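Local coordinates for putative sugar binding protein (Bacteroides vulgatus ATCC 8482, PDB 3KEZ), which probably binds glycans at the outer membrane as a member of the SusD family and holds a calcium ion, at residues Gln320-Glu325 with Asp329-Leu334; Glu168-Ile173 with Leu207-Tyr212; Tyr360-Val365 with Glu371-Gly376; Thr15-Leu20 with Cys92-Met97. All blocks are in the same frame, centred on the assembly; numbering follows the deposited sequence.

Interaction 1. Residues Gln320-Glu325 with Asp329-Leu334; sequences QPQQGE and DANIPL. With CA (calcium ion), chain C.
Gln-322, Glu-325, Asp-329 and Asn-331 close round one calcium ion, building a loop-borne calcium site in this SusD-family protein just ahead of the strand that starts at Ile-332. Metal bonds are the chief link between the two segments. Glu-325 chelates through both carboxylate oxygens, OE1 at 2.5 Å and OE2 at 2.7 Å from the calcium ion. Gln-322 OE1 and Asn-331 OD1 supply amide oxygens, Asp-329 gives its main-chain O at 2.4 Å from the ion, and a water and the backbone O of Asn-261 complete the shell. The Asp-329 carboxylate itself does not bind the metal; its OD1 is hydrogen-bonded to Ser-266.

Hydrogen bonds also hold the ligands in place. A type II turn from Gln-322 to Glu-325 brings the two ligands of the first segment together, and Gln-322 N donates to Glu-325 OE1 at 3.0 Å, arriving from above the carboxylate plane. OE1 is thus shared between calcium and a backbone N-H, which, with OE2 also on the metal, helps to fix the carboxylate's rotation. Asn-245 O takes Gln-322 NE2, while Glu-258 takes Asn-331 ND2, so both amides probably have their oxygens steered to the metal.

Van der Waals packing is slight by comparison. The Gln-322 chain bends at its second torsion (chi2 65°), carrying its amide over that of Asn-331; the two planes stack 21° apart. Beside the site, the methyl of Ala-330 rests against the backbone of Gln-320, with CB 3.8 Å from Gln-320 O.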
loop_
_atom_site.group_PDB
_atom_site.type_symbol
_atom_site.label_atom_id
_atom_site.label_comp_id
_atom_site.label_asym_id
_atom_site.label_seq_id
_atom_site.Cartn_x
_atom_site.Cartn_y
_atom_site.Cartn_z
ATOM N N GLN A 320 -13.818 -0.514 -8.796
ATOM C CA GLN A 320 -15.155 -0.380 -9.376
ATOM C C GLN A 320 -15.407 1.105 -9.552
ATOM O O GLN A 320 -15.218 1.884 -8.633
ATOM C CB GLN A 320 -16.217 -1.053 -8.477
ATOM C CG GLN A 320 -15.963 -2.579 -8.342
ATOM C CD GLN A 320 -16.911 -3.294 -7.414
ATOM O OE1 GLN A 320 -17.862 -2.695 -6.933
ATOM N NE2 GLN A 320 -16.656 -4.603 -7.159
ATOM N N PRO A 321 -15.773 1.511 -10.757
ATOM C CA PRO A 321 -16.031 2.937 -10.917
ATOM C C PRO A 321 -17.237 3.377 -10.079
ATOM O O PRO A 321 -18.149 2.573 -9.817
ATOM C CB PRO A 321 -16.346 3.057 -12.411
ATOM C CG PRO A 321 -16.927 1.712 -12.777
ATOM C CD PRO A 321 -16.183 0.721 -11.929
ATOM N N GLN A 322 -17.216 4.628 -9.649
ATOM C CA GLN A 322 -18.382 5.264 -9.019
ATOM C C GLN A 322 -19.426 5.565 -10.102
ATOM O O GLN A 322 -19.152 5.412 -11.289
ATOM C CB GLN A 322 -17.950 6.522 -8.235
ATOM C CG GLN A 322 -17.301 6.193 -6.859
ATOM C CD GLN A 322 -15.953 5.426 -6.973
ATOM O OE1 GLN A 322 -15.103 5.710 -7.853
ATOM N NE2 GLN A 322 -15.754 4.455 -6.076
ATOM N N GLN A 323 -20.635 5.960 -9.722
ATOM C CA GLN A 323 -21.710 6.014 -10.709
ATOM C C GLN A 323 -21.411 7.007 -11.805
ATOM O O GLN A 323 -21.031 8.134 -11.556
ATOM C CB GLN A 323 -23.090 6.312 -10.099
ATOM C CG GLN A 323 -24.268 6.142 -11.128
ATOM C CD GLN A 323 -24.416 4.709 -11.680
ATOM O OE1 GLN A 323 -24.439 4.492 -12.883
ATOM N NE2 GLN A 323 -24.525 3.736 -10.786
ATOM N N GLY A 324 -21.606 6.560 -13.028
ATOM C CA GLY A 324 -21.365 7.388 -14.186
ATOM C C GLY A 324 -19.952 7.339 -14.692
ATOM O O GLY A 324 -19.707 7.832 -15.763
ATOM N N GLU A 325 -19.027 6.723 -13.958
ATOM C CA GLU A 325 -17.599 6.799 -14.319
ATOM C C GLU A 325 -17.137 5.637 -15.172
ATOM O O GLU A 325 -17.696 4.559 -15.123
ATOM C CB GLU A 325 -16.734 6.791 -13.078
ATOM C CG GLU A 325 -16.818 8.006 -12.269
ATOM C CD GLU A 325 -15.847 7.967 -11.105
ATOM O OE1 GLU A 325 -15.478 6.837 -10.664
ATOM O OE2 GLU A 325 -15.448 9.069 -10.654
ATOM N N ASP A 329 -11.440 5.647 -13.906
ATOM C CA ASP A 329 -11.468 6.602 -12.829
ATOM C C ASP A 329 -11.908 6.004 -11.503
ATOM O O ASP A 329 -12.245 6.746 -10.573
ATOM C CB ASP A 329 -12.324 7.782 -13.243
ATOM C CG ASP A 329 -11.767 8.465 -14.463
ATOM O OD1 ASP A 329 -10.523 8.623 -14.506
ATOM O OD2 ASP A 329 -12.548 8.797 -15.383
ATOM N N ALA A 330 -11.811 4.674 -11.379
ATOM C CA ALA A 330 -12.048 4.009 -10.109
ATOM C C ALA A 330 -11.095 4.564 -9.075
ATOM O O ALA A 330 -9.891 4.780 -9.355
ATOM C CB ALA A 330 -11.870 2.500 -10.235
ATOM N N ASN A 331 -11.641 4.792 -7.883
ATOM C CA ASN A 331 -10.870 5.188 -6.716
ATOM C C ASN A 331 -10.022 4.028 -6.243
ATOM O O ASN A 331 -10.320 2.875 -6.548
ATOM C CB ASN A 331 -11.803 5.656 -5.579
ATOM C CG ASN A 331 -12.565 6.972 -5.915
ATOM O OD1 ASN A 331 -12.330 7.576 -6.958
ATOM N ND2 ASN A 331 -13.464 7.415 -5.006
ATOM N N ILE A 332 -8.960 4.364 -5.517
ATOM C CA ILE A 332 -8.032 3.412 -4.940
ATOM C C ILE A 332 -8.257 3.299 -3.427
ATOM O O ILE A 332 -8.090 4.269 -2.705
ATOM C CB ILE A 332 -6.568 3.845 -5.192
ATOM C CG1 ILE A 332 -6.406 4.340 -6.639
ATOM C CG2 ILE A 332 -5.626 2.678 -4.805
ATOM C CD1 ILE A 332 -6.556 3.263 -7.764
ATOM N N PRO A 333 -8.707 2.132 -2.947
ATOM C CA PRO A 333 -8.904 1.923 -1.506
ATOM C C PRO A 333 -7.579 1.618 -0.805
ATOM O O PRO A 333 -7.357 0.495 -0.358
ATOM C CB PRO A 333 -9.862 0.735 -1.473
ATOM C CG PRO A 333 -9.444 -0.093 -2.637
ATOM C CD PRO A 333 -9.002 0.905 -3.714
ATOM N N LEU A 334 -6.744 2.646 -0.672
ATOM C CA LEU A 334 -5.334 2.468 -0.371
ATOM C C LEU A 334 -5.060 1.922 1.033
ATOM O O LEU A 334 -4.179 1.106 1.210
ATOM C CB LEU A 334 -4.613 3.804 -0.581
ATOM C CG LEU A 334 -3.123 3.734 -0.845
ATOM C CD1 LEU A 334 -2.855 2.839 -2.057
ATOM C CD2 LEU A 334 -2.655 5.146 -1.059
HETATM CA CA CA C . -13.775 7.643 -9.014
HETATM O O HOH W 1 -15.397 9.192 -7.707
#

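Interaction 2. Residues Glu168-Ile173 with Leu207-Tyr212; sequences ECYTEI and LYKGEY
The backbones of Glu-168-Ile-173 and Leu-207-Tyr-212 come closest at Tyr-170 and Lys-209, whose CA atoms lie 7.9 Å apart, where helix 166-183 passes the C-terminal end of helix 195-209. Tyr-170 spans this gap with its ring and meets two consecutive residues of the other helix. Its hydroxyl end reaches the base of Tyr-208: OH lies 3.1 Å from Tyr-208 CB, a close approach, and 3.5 Å from CD2 of the same residue. That CB sits at the edge of the Tyr-170 ring, near its plane, and the two tyrosine side chains cross at about a right angle.

Lys-209 runs along the other part of the ring. Its CG lies opposite the backbone N (chi1 -166°), and the extended chain slides past Tyr-170 in the reverse direction, with CB 4.0 Å from Tyr-170 CD2 and CD following. Beyond the ring the chain turns at its last torsion, and NZ forms a 2.7 Å salt bridge with Glu-211 OE2. Between these two residues, Gly-210 ends the helix in a Schellman motif.

Phe-128 of helix 109-134 touches both tyrosines, while Tyr-208 OH is hydrogen-bonded to Arg-132. No hydrogen bond joins the two segments: the phenol of Tyr-170, ring and hydroxyl oxygen alike, packs mainly on aliphatic carbons of Tyr-208 and Lys-209, and the lysine contributes its methylenes to Tyr-170 while its charge is met by Glu-211.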
loop_
_atom_site.group_PDB
_atom_site.type_symbol
_atom_site.label_atom_id
_atom_site.label_comp_id
_atom_site.label_asym_id
_atom_site.label_seq_id
_atom_site.Cartn_x
_atom_site.Cartn_y
_atom_site.Cartn_z
ATOM N N GLU A 168 17.850 3.731 9.578
ATOM C CA GLU A 168 17.719 5.181 9.725
ATOM C C GLU A 168 16.427 5.660 9.106
ATOM O O GLU A 168 15.735 6.527 9.666
ATOM C CB GLU A 168 18.910 5.938 9.091
ATOM C CG GLU A 168 20.159 5.668 9.845
ATOM C CD GLU A 168 21.408 6.147 9.149
ATOM O OE1 GLU A 168 21.505 6.171 7.906
ATOM O OE2 GLU A 168 22.307 6.473 9.896
ATOM N N CYS A 169 16.085 5.074 7.963
ATOM C CA CYS A 169 14.833 5.410 7.298
ATOM C C CYS A 169 13.614 5.083 8.157
ATOM O O CYS A 169 12.679 5.890 8.228
ATOM C CB CYS A 169 14.718 4.742 5.924
ATOM S SG CYS A 169 15.871 5.392 4.698
ATOM N N TYR A 170 13.615 3.907 8.786
ATOM C CA TYR A 170 12.504 3.501 9.659
ATOM C C TYR A 170 12.363 4.453 10.839
ATOM O O TYR A 170 11.231 4.753 11.278
ATOM C CB TYR A 170 12.673 2.041 10.145
ATOM C CG TYR A 170 12.012 1.012 9.240
ATOM C CD1 TYR A 170 12.586 0.624 8.022
ATOM C CD2 TYR A 170 10.784 0.443 9.601
ATOM C CE1 TYR A 170 11.955 -0.334 7.182
ATOM C CE2 TYR A 170 10.136 -0.491 8.769
ATOM C CZ TYR A 170 10.726 -0.879 7.568
ATOM O OH TYR A 170 10.044 -1.792 6.803
ATOM N N THR A 171 13.501 4.907 11.380
ATOM C CA THR A 171 13.454 5.889 12.464
ATOM C C THR A 171 12.628 7.108 12.040
ATOM O O THR A 171 11.774 7.560 12.790
ATOM C CB THR A 171 14.863 6.276 12.915
ATOM O OG1 THR A 171 15.517 5.095 13.409
ATOM C CG2 THR A 171 14.830 7.325 13.980
ATOM N N GLU A 172 12.877 7.592 10.820
ATOM C CA GLU A 172 12.195 8.780 10.262
ATOM C C GLU A 172 10.737 8.492 9.946
ATOM O O GLU A 172 9.857 9.330 10.238
ATOM C CB GLU A 172 12.913 9.293 9.008
ATOM C CG GLU A 172 14.280 9.882 9.215
ATOM C CD GLU A 172 14.367 10.842 10.411
ATOM O OE1 GLU A 172 13.513 11.742 10.552
ATOM O OE2 GLU A 172 15.278 10.662 11.233
ATOM N N ILE A 173 10.482 7.315 9.362
ATOM C CA ILE A 173 9.141 6.871 8.990
ATOM C C ILE A 173 8.279 6.832 10.243
ATOM O O ILE A 173 7.210 7.437 10.285
ATOM C CB ILE A 173 9.119 5.495 8.298
ATOM C CG1 ILE A 173 9.829 5.586 6.932
ATOM C CG2 ILE A 173 7.641 5.003 8.136
ATOM C CD1 ILE A 173 10.408 4.242 6.344
ATOM N N LEU A 207 5.048 -3.727 12.105
ATOM C CA LEU A 207 5.145 -5.186 11.803
ATOM C C LEU A 207 6.379 -5.447 10.992
ATOM O O LEU A 207 7.147 -6.389 11.270
ATOM C CB LEU A 207 3.909 -5.690 11.028
ATOM C CG LEU A 207 2.578 -5.714 11.751
ATOM C CD1 LEU A 207 1.421 -6.055 10.825
ATOM C CD2 LEU A 207 2.710 -6.697 12.900
ATOM N N TYR A 208 6.600 -4.633 9.972
ATOM C CA TYR A 208 7.815 -4.818 9.101
ATOM C C TYR A 208 9.112 -4.731 9.869
ATOM O O TYR A 208 10.086 -5.386 9.520
ATOM C CB TYR A 208 7.906 -3.751 7.997
ATOM C CG TYR A 208 7.067 -3.955 6.762
ATOM C CD1 TYR A 208 5.715 -4.190 6.845
ATOM C CD2 TYR A 208 7.629 -3.888 5.504
ATOM C CE1 TYR A 208 4.953 -4.341 5.729
ATOM C CE2 TYR A 208 6.851 -4.047 4.359
ATOM C CZ TYR A 208 5.516 -4.251 4.478
ATOM O OH TYR A 208 4.712 -4.372 3.358
ATOM N N LYS A 209 9.139 -3.877 10.884
ATOM C CA LYS A 209 10.282 -3.751 11.776
ATOM C C LYS A 209 10.350 -4.798 12.875
ATOM O O LYS A 209 11.322 -4.857 13.570
ATOM C CB LYS A 209 10.312 -2.329 12.382
ATOM C CG LYS A 209 11.578 -1.932 13.044
ATOM C CD LYS A 209 11.516 -0.512 13.500
ATOM C CE LYS A 209 12.807 -0.103 14.159
ATOM N NZ LYS A 209 12.679 -0.221 15.578
ATOM N N GLY A 210 9.327 -5.627 13.039
ATOM C CA GLY A 210 9.312 -6.582 14.147
ATOM C C GLY A 210 8.994 -5.991 15.498
ATOM O O GLY A 210 9.304 -6.607 16.516
ATOM N N GLU A 211 8.395 -4.800 15.524
ATOM C CA GLU A 211 7.980 -4.159 16.795
ATOM C C GLU A 211 6.514 -4.492 17.079
ATOM O O GLU A 211 5.631 -3.654 16.932
ATOM C CB GLU A 211 8.238 -2.644 16.734
ATOM C CG GLU A 211 9.761 -2.399 16.602
ATOM C CD GLU A 211 10.272 -1.096 17.170
ATOM O OE1 GLU A 211 9.616 -0.038 17.058
ATOM O OE2 GLU A 211 11.395 -1.137 17.711
ATOM N N TYR A 212 6.283 -5.739 17.490
ATOM C CA TYR A 212 4.939 -6.290 17.554
ATOM C C TYR A 212 4.057 -5.691 18.605
ATOM O O TYR A 212 2.872 -5.517 18.350
ATOM C CB TYR A 212 4.985 -7.796 17.704
ATOM C CG TYR A 212 5.632 -8.386 16.506
ATOM C CD1 TYR A 212 5.013 -8.312 15.258
ATOM C CD2 TYR A 212 6.872 -8.992 16.591
ATOM C CE1 TYR A 212 5.602 -8.822 14.156
ATOM C CE2 TYR A 212 7.472 -9.522 15.475
ATOM C CZ TYR A 212 6.839 -9.437 14.270
ATOM O OH TYR A 212 7.477 -9.923 13.163
#

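Interaction 3. Residues Tyr360-Val365 with Glu371-Gly376; sequences YLNSIV and ENSVEG. With EDO (1,2-ethanediol), chain F.
Ser-373 OG is gripped by two N-H groups, one from each segment. Asn-362 ND2 donates to it across the contact at 3.0 Å with an angle of 163°, the oxygen lying in the plane of the amide, and Glu-375 N donates at 3.1 Å to close an ST turn. The other end of the same amide accepts a backbone N-H: Val-374 N reaches Asn-362 OD1 at 2.9 Å in a nearly straight bond, although the donor stands well above the carbonyl plane. With its first torsion close to eclipsed (chi1 -131°), the Asn-362 side chain brings both amide ends to the loop.

One turn further along the helix, Val-365 divides its methyls between two partners. CG1 packs against Asn-372 CB at 3.6 Å, and CG2 meets Val-374 CG1 at 4.0 Å. A water bridges Val-365 O to Asn-372 ND2, which also bonds to Asp-297. Leu-361 CB adds a looser touch to Val-374 CG2, and helix 381-392 packs against Leu-361 and Val-365. The arrangement is that of a helix-loop-helix connection, in which the chain leaving helix 354-368 folds back along it and is pinned by an asparagine side chain.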
loop_
_atom_site.group_PDB
_atom_site.type_symbol
_atom_site.label_atom_id
_atom_site.label_comp_id
_atom_site.label_asym_id
_atom_site.label_seq_id
_atom_site.Cartn_x
_atom_site.Cartn_y
_atom_site.Cartn_z
ATOM N N TYR A 360 -9.515 -10.858 16.453
ATOM C CA TYR A 360 -9.373 -9.978 15.286
ATOM C C TYR A 360 -9.461 -10.755 13.981
ATOM O O TYR A 360 -10.130 -10.328 13.020
ATOM C CB TYR A 360 -8.098 -9.145 15.392
ATOM C CG TYR A 360 -8.202 -8.095 16.481
ATOM C CD1 TYR A 360 -9.040 -6.987 16.308
ATOM C CD2 TYR A 360 -7.462 -8.167 17.658
ATOM C CE1 TYR A 360 -9.142 -6.011 17.254
ATOM C CE2 TYR A 360 -7.583 -7.161 18.646
ATOM C CZ TYR A 360 -8.432 -6.099 18.423
ATOM O OH TYR A 360 -8.582 -5.064 19.324
ATOM N N LEU A 361 -8.861 -11.935 13.943
ATOM C CA LEU A 361 -8.888 -12.681 12.719
ATOM C C LEU A 361 -10.291 -13.153 12.398
ATOM O O LEU A 361 -10.669 -13.176 11.233
ATOM C CB LEU A 361 -7.907 -13.838 12.749
ATOM C CG LEU A 361 -7.557 -14.280 11.352
ATOM C CD1 LEU A 361 -6.684 -13.209 10.677
ATOM C CD2 LEU A 361 -6.860 -15.612 11.401
ATOM N N ASN A 362 -11.068 -13.478 13.443
ATOM C CA ASN A 362 -12.393 -14.023 13.252
ATOM C C ASN A 362 -13.322 -13.002 12.584
ATOM O O ASN A 362 -14.174 -13.380 11.798
ATOM C CB ASN A 362 -12.996 -14.564 14.563
ATOM C CG ASN A 362 -13.558 -15.962 14.414
ATOM O OD1 ASN A 362 -13.384 -16.622 13.384
ATOM N ND2 ASN A 362 -14.242 -16.429 15.451
ATOM N N SER A 363 -13.121 -11.724 12.850
ATOM C CA SER A 363 -13.907 -10.685 12.220
ATOM C C SER A 363 -13.722 -10.725 10.676
ATOM O O SER A 363 -14.698 -10.594 9.937
ATOM C CB SER A 363 -13.546 -9.302 12.816
ATOM O OG SER A 363 -14.081 -9.154 14.133
ATOM N N ILE A 364 -12.486 -10.925 10.210
ATOM C CA ILE A 364 -12.213 -11.049 8.782
ATOM C C ILE A 364 -12.766 -12.364 8.222
ATOM O O ILE A 364 -13.493 -12.341 7.217
ATOM C CB ILE A 364 -10.740 -10.852 8.451
ATOM C CG1 ILE A 364 -10.293 -9.459 8.932
ATOM C CG2 ILE A 364 -10.496 -10.964 6.973
ATOM C CD1 ILE A 364 -11.184 -8.245 8.425
ATOM N N VAL A 365 -12.406 -13.486 8.850
ATOM C CA VAL A 365 -12.924 -14.821 8.497
ATOM C C VAL A 365 -14.453 -14.850 8.391
ATOM O O VAL A 365 -14.993 -15.258 7.375
ATOM C CB VAL A 365 -12.529 -15.859 9.535
ATOM C CG1 VAL A 365 -13.311 -17.146 9.312
ATOM C CG2 VAL A 365 -11.009 -16.073 9.505
ATOM N N GLU A 371 -20.259 -18.910 8.316
ATOM C CA GLU A 371 -20.248 -20.277 8.819
ATOM C C GLU A 371 -18.856 -20.745 9.274
ATOM O O GLU A 371 -18.723 -21.780 9.913
ATOM C CB GLU A 371 -20.827 -21.213 7.770
ATOM C CG GLU A 371 -22.302 -20.935 7.508
ATOM C CD GLU A 371 -23.127 -21.056 8.764
ATOM O OE1 GLU A 371 -22.840 -21.964 9.564
ATOM O OE2 GLU A 371 -24.066 -20.260 8.953
ATOM N N ASN A 372 -17.808 -19.989 8.951
ATOM C CA ASN A 372 -16.442 -20.352 9.359
ATOM C C ASN A 372 -16.115 -19.690 10.675
ATOM O O ASN A 372 -16.741 -18.682 11.054
ATOM C CB ASN A 372 -15.398 -19.919 8.329
ATOM C CG ASN A 372 -15.502 -20.677 7.014
ATOM O OD1 ASN A 372 -16.028 -21.763 6.974
ATOM N ND2 ASN A 372 -14.962 -20.088 5.924
ATOM N N SER A 373 -15.137 -20.271 11.375
ATOM C CA SER A 373 -14.586 -19.700 12.625
ATOM C C SER A 373 -13.202 -20.227 12.836
ATOM O O SER A 373 -12.920 -21.402 12.542
ATOM C CB SER A 373 -15.402 -20.079 13.858
ATOM O OG SER A 373 -14.980 -19.293 14.972
ATOM N N VAL A 374 -12.332 -19.376 13.349
ATOM C CA VAL A 374 -11.036 -19.826 13.807
ATOM C C VAL A 374 -10.996 -19.974 15.354
ATOM O O VAL A 374 -9.923 -20.148 15.935
ATOM C CB VAL A 374 -9.884 -18.934 13.293
ATOM C CG1 VAL A 374 -9.683 -19.082 11.771
ATOM C CG2 VAL A 374 -10.066 -17.486 13.657
ATOM N N GLU A 375 -12.145 -19.906 16.011
ATOM C CA GLU A 375 -12.214 -20.130 17.453
ATOM C C GLU A 375 -11.732 -21.541 17.740
ATOM O O GLU A 375 -11.984 -22.447 16.966
ATOM C CB GLU A 375 -13.635 -19.902 17.981
ATOM C CG GLU A 375 -13.728 -19.866 19.496
ATOM C CD GLU A 375 -15.038 -19.232 20.000
ATOM O OE1 GLU A 375 -15.731 -18.543 19.212
ATOM O OE2 GLU A 375 -15.318 -19.371 21.200
ATOM N N GLY A 376 -10.999 -21.710 18.833
ATOM C CA GLY A 376 -10.380 -22.993 19.181
ATOM C C GLY A 376 -9.064 -23.344 18.472
ATOM O O GLY A 376 -8.512 -24.415 18.691
HETATM C C1 EDO F . -8.823 -18.319 21.645
HETATM O O1 EDO F . -9.819 -17.677 22.465
HETATM C C2 EDO F . -9.281 -19.723 21.279
HETATM O O2 EDO F . -10.604 -19.659 20.696
HETATM O O HOH W 2 -13.775 -17.278 5.957
#

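Interaction 4. Residues Thr15-Leu20 with Cys92-Met97; sequences TSINVL and CNLILM
Leu-94, Ile-17 and Ser-16 carry nearly all of this contact, which sets the chain ahead of helix 20-34 against helix 80-96. Leu-94 gives up the most surface of the three. Its CG is directed opposite the backbone N (chi1 180°), which helps to direct the branched end at the incoming chain, where Ser-16 and Ile-17 meet it.

Ser-16 faces the two methyls. Its OG lies 3.6 Å from Leu-94 CD1 and equally far from Leu-94 CD2, straddled by the pair. With OG set between the backbone N and the carbonyl carbon (chi1 63°), the hydroxyl faces the leucine. This is a van der Waals meeting of an oxygen with methyl groups, at the solvent-exposed side of the contact.

Ile-17 supplies the apolar half and is buried. Its CG1 methylene packs on the branch point of the leucine, 4.1 Å from Leu-94 CG, the two side chains running at a slant to one another. No hydrogen bond joins the segments, whose backbones stay well apart, the nearest CA atoms being those of Ile-17 and Ile-95 at 7.8 Å.

Ile-17 also touches Ile-23 and Thr-26 of helix 20-34 as well as Asn-98 and Leu-102 in the loop after helix 80-96. On that helix, Ile-95 turns away from the N-terminal segment to pack on Ile-23 and Leu-27 of helix 20-34 and on Ala-119 of helix 109-134.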
loop_
_atom_site.group_PDB
_atom_site.type_symbol
_atom_site.label_atom_id
_atom_site.label_comp_id
_atom_site.label_asym_id
_atom_site.label_seq_id
_atom_site.Cartn_x
_atom_site.Cartn_y
_atom_site.Cartn_z
ATOM N N THR A 15 8.539 34.149 -0.758
ATOM C CA THR A 15 8.497 32.702 -0.706
ATOM C C THR A 15 7.054 32.194 -0.894
ATOM O O THR A 15 6.100 32.984 -1.001
ATOM C CB THR A 15 9.078 32.163 0.638
ATOM O OG1 THR A 15 8.249 32.582 1.724
ATOM C CG2 THR A 15 10.525 32.644 0.855
ATOM N N SER A 16 6.891 30.879 -0.914
ATOM C CA SER A 16 5.616 30.284 -1.311
ATOM C C SER A 16 4.602 30.073 -0.183
ATOM O O SER A 16 3.437 29.852 -0.474
ATOM C CB SER A 16 5.858 28.982 -2.043
ATOM O OG SER A 16 6.479 28.070 -1.191
ATOM N N ILE A 17 5.014 30.122 1.084
ATOM C CA ILE A 17 4.065 29.923 2.179
ATOM C C ILE A 17 4.033 31.200 3.020
ATOM O O ILE A 17 5.036 31.596 3.602
ATOM C CB ILE A 17 4.442 28.690 3.046
ATOM C CG1 ILE A 17 4.649 27.443 2.176
ATOM C CG2 ILE A 17 3.391 28.418 4.146
ATOM C CD1 ILE A 17 3.425 26.842 1.605
ATOM N N ASN A 18 2.882 31.865 3.013
ATOM C CA ASN A 18 2.638 33.043 3.796
ATOM C C ASN A 18 1.419 32.913 4.712
ATOM O O ASN A 18 1.388 33.517 5.772
ATOM C CB ASN A 18 2.429 34.217 2.848
ATOM C CG ASN A 18 3.709 34.617 2.141
ATOM O OD1 ASN A 18 3.732 34.766 0.925
ATOM N ND2 ASN A 18 4.779 34.803 2.907
ATOM N N VAL A 19 0.407 32.160 4.290
ATOM C CA VAL A 19 -0.839 32.012 5.042
ATOM C C VAL A 19 -1.234 30.541 5.011
ATOM O O VAL A 19 -0.705 29.765 4.211
ATOM C CB VAL A 19 -1.955 32.880 4.415
ATOM C CG1 VAL A 19 -1.622 34.346 4.542
ATOM C CG2 VAL A 19 -2.126 32.554 2.925
ATOM N N LEU A 20 -2.160 30.145 5.877
ATOM C CA LEU A 20 -2.554 28.737 5.970
ATOM C C LEU A 20 -3.017 28.141 4.650
ATOM O O LEU A 20 -2.733 26.979 4.345
ATOM C CB LEU A 20 -3.663 28.533 7.011
ATOM C CG LEU A 20 -3.291 28.001 8.401
ATOM C CD1 LEU A 20 -4.537 27.457 9.037
ATOM C CD2 LEU A 20 -2.217 26.910 8.347
ATOM N N CYS A 92 6.009 17.971 1.165
ATOM C CA CYS A 92 5.775 17.770 2.584
ATOM C C CYS A 92 6.762 18.595 3.399
ATOM O O CYS A 92 6.367 19.242 4.336
ATOM C CB CYS A 92 5.908 16.306 2.983
ATOM S SG CYS A 92 4.588 15.209 2.321
ATOM N N ASN A 93 8.051 18.539 3.038
ATOM C CA ASN A 93 9.103 19.365 3.651
ATOM C C ASN A 93 8.818 20.838 3.568
ATOM O O ASN A 93 8.983 21.553 4.556
ATOM C CB ASN A 93 10.466 19.073 3.004
ATOM C CG ASN A 93 10.926 17.644 3.261
ATOM O OD1 ASN A 93 10.339 16.950 4.104
ATOM N ND2 ASN A 93 11.966 17.196 2.555
ATOM N N LEU A 94 8.366 21.292 2.397
ATOM C CA LEU A 94 7.946 22.686 2.233
ATOM C C LEU A 94 6.920 23.053 3.293
ATOM O O LEU A 94 7.057 24.095 3.965
ATOM C CB LEU A 94 7.376 22.943 0.834
ATOM C CG LEU A 94 6.898 24.373 0.547
ATOM C CD1 LEU A 94 8.047 25.399 0.660
ATOM C CD2 LEU A 94 6.236 24.453 -0.820
ATOM N N ILE A 95 5.912 22.206 3.468
ATOM C CA ILE A 95 4.891 22.464 4.470
ATOM C C ILE A 95 5.519 22.470 5.861
ATOM O O ILE A 95 5.285 23.380 6.666
ATOM C CB ILE A 95 3.749 21.410 4.445
ATOM C CG1 ILE A 95 2.824 21.676 3.274
ATOM C CG2 ILE A 95 2.925 21.424 5.782
ATOM C CD1 ILE A 95 1.892 20.466 2.903
ATOM N N LEU A 96 6.304 21.441 6.147
ATOM C CA LEU A 96 6.744 21.192 7.527
ATOM C C LEU A 96 7.734 22.256 7.998
ATOM O O LEU A 96 7.728 22.607 9.172
ATOM C CB LEU A 96 7.279 19.760 7.691
ATOM C CG LEU A 96 6.142 18.740 7.588
ATOM C CD1 LEU A 96 6.656 17.314 7.511
ATOM C CD2 LEU A 96 5.110 18.978 8.772
HETATM N N MSE A 97 8.525 22.815 7.072
HETATM C CA MSE A 97 9.469 23.850 7.421
HETATM C C MSE A 97 8.787 25.209 7.642
HETATM O O MSE A 97 9.413 26.154 8.141
HETATM C CB MSE A 97 10.535 23.989 6.321
HETATM C CG MSE A 97 11.462 22.799 6.156
HETATM SE SE MSE A 97 12.545 23.051 4.558
HETATM C CE MSE A 97 13.813 24.272 5.270
#

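The four contacts are separate: none touches another, and interactions 3 and 4 lie farthest apart, with centres about 47 Å from each other. Interaction 2 is the buried one, joining two helices through a tyrosine side chain laid mainly against aliphatic carbons; the other three are partly buried. Helix 109-134 borders both interaction 2 and interaction 4, and helix 337-350 packs beside both interaction 2 and interaction 3. Interactions 1 and 3 are short-range loop closures in which polar side chains do much of the holding, through calcium in the first and through amide hydrogen bonds in the second. Interaction 4 joins segments 72 residues apart, yet is small and relies on one leucine.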